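Local structure of glycoside Hydrolase Family 43_12 (Metagenome, 7JVH) at residues G228-I231 and E232-P235. The protein probably hydrolyses glycosidic bonds in plant cell-wall polysaccharides, as a family 43 glycoside hydrolase of subfamily 12 from a gut metagenome. Sequence-based numbering, arbitrary orientation.
Sequences GTDI and EKKP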
loop_
_atom_site.group_PDB
_atom_site.type_symbol
_atom_site.label_atom_id
_atom_site.label_comp_id
_atom_site.label_asym_id
_atom_site.label_seq_id
_atom_site.Cartn_x
_atom_site.Cartn_y
_atom_site.Cartn_z
ATOM N N GLY A 228 0.367 6.777 -25.570
ATOM C CA GLY A 228 -0.881 6.148 -25.151
ATOM C C GLY A 228 -1.716 5.656 -26.322
ATOM O O GLY A 228 -1.176 5.412 -27.409
ATOM N N THR A 229 -3.029 5.518 -26.100
ATOM C CA THR A 229 -3.980 5.061 -27.130
ATOM C C THR A 229 -4.091 6.014 -28.329
ATOM O O THR A 229 -4.358 5.585 -29.445
ATOM C CB THR A 229 -5.403 4.858 -26.568
ATOM O OG1 THR A 229 -5.778 6.017 -25.819
ATOM C CG2 THR A 229 -5.458 3.633 -25.664
ATOM N N ASP A 230 -3.907 7.313 -28.075
ATOM C CA ASP A 230 -3.920 8.344 -29.114
ATOM C C ASP A 230 -2.998 9.507 -28.730
ATOM O O ASP A 230 -3.359 10.348 -27.894
ATOM C CB ASP A 230 -5.347 8.842 -29.358
ATOM C CG ASP A 230 -5.419 9.917 -30.439
ATOM O OD1 ASP A 230 -4.411 10.146 -31.138
ATOM O OD2 ASP A 230 -6.477 10.545 -30.607
ATOM N N ILE A 231 -1.819 9.549 -29.368
ATOM C CA ILE A 231 -0.746 10.486 -29.011
ATOM C C ILE A 231 -1.139 11.952 -29.204
ATOM O O ILE A 231 -0.719 12.810 -28.423
ATOM C CB ILE A 231 0.568 10.149 -29.755
ATOM C CG1 ILE A 231 1.757 10.836 -29.083
ATOM C CG2 ILE A 231 0.479 10.519 -31.231
ATOM C CD1 ILE A 231 3.053 10.050 -29.199
ATOM N N GLU A 232 -1.971 12.225 -30.216
ATOM C CA GLU A 232 -2.517 13.565 -30.464
ATOM C C GLU A 232 -3.178 14.186 -29.218
ATOM O O GLU A 232 -3.188 15.394 -29.059
ATOM C CB GLU A 232 -3.520 13.552 -31.625
ATOM C CG GLU A 232 -2.906 13.461 -33.017
ATOM C CD GLU A 232 -3.915 13.532 -34.150
ATOM O OE1 GLU A 232 -5.047 14.070 -34.010
ATOM O OE2 GLU A 232 -3.545 13.048 -35.228
ATOM N N LYS A 233 -3.754 13.337 -28.353
ATOM C CA LYS A 233 -4.429 13.766 -27.119
ATOM C C LYS A 233 -3.470 14.010 -25.936
ATOM O O LYS A 233 -3.912 14.355 -24.842
ATOM C CB LYS A 233 -5.505 12.748 -26.710
ATOM C CG LYS A 233 -6.603 12.548 -27.756
ATOM C CD LYS A 233 -7.798 11.772 -27.234
ATOM C CE LYS A 233 -8.993 11.927 -28.182
ATOM N NZ LYS A 233 -9.782 10.673 -28.414
ATOM N N LYS A 234 -2.162 13.831 -26.164
ATOM C CA LYS A 234 -1.126 14.008 -25.144
ATOM C C LYS A 234 -1.386 13.140 -23.916
ATOM O O LYS A 234 -1.437 13.640 -22.798
ATOM C CB LYS A 234 -1.007 15.478 -24.730
ATOM C CG LYS A 234 -0.713 16.435 -25.872
ATOM C CD LYS A 234 -1.018 17.869 -25.454
ATOM C CE LYS A 234 -0.383 18.901 -26.364
ATOM N NZ LYS A 234 -1.032 18.968 -27.711
ATOM N N PRO A 235 -1.570 11.812 -24.090
ATOM C CA PRO A 235 -1.834 10.913 -22.967
ATOM C C PRO A 235 -0.769 10.985 -21.874
ATOM O O PRO A 235 0.408 10.857 -22.164
ATOM C CB PRO A 235 -1.854 9.529 -23.623
ATOM C CG PRO A 235 -1.281 9.703 -24.990
ATOM C CD PRO A 235 -1.557 11.110 -25.383
#
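Two main-chain hydrogen bonds close the turn: Lys233 N reaches Asp230 O at 3.0 Å, and one residue on Lys234 N reaches Ile231 O at 2.9 Å. Both span three residues, the spacing of a 3-10 turn. The carboxylate of Asp230 adds a third, weak bond, Glu232 N to its OD1 at 3.3 Å, bent to 133°. CG of Asp230 lies anti to the backbone N (chi1 -180°), which swings the carboxylate alongside Glu232 N and the Lys233 chain. Its other oxygen, OD2, lies 3.5 Å from Lys233 CG, and the two side chains cross at about a right angle. A long salt bridge, Asp230 OD2 to Lys233 NZ at 4.0 Å, ends that run. Replacing Asp230 with an alanine would probably cost the Glu232 amide its weak acceptor and the Lys233 ammonium its distant counter-charge. At the far end the contact is van der Waals: the Pro235 ring lies against the Gly228 backbone, with CG 3.4 Å from Gly228 N. Pro235 O is bonded to Tyr197 OH, and Thr229 N to Glu256 OE1. The whole is a short 3-10 turn whose first residue, Asp230, also forms a weakly bonded Asx turn, in the surface loop joining strand 215-226, the last of one four-stranded blade of the family 43 five-bladed beta-propeller, to strand 239-246, the first of the next.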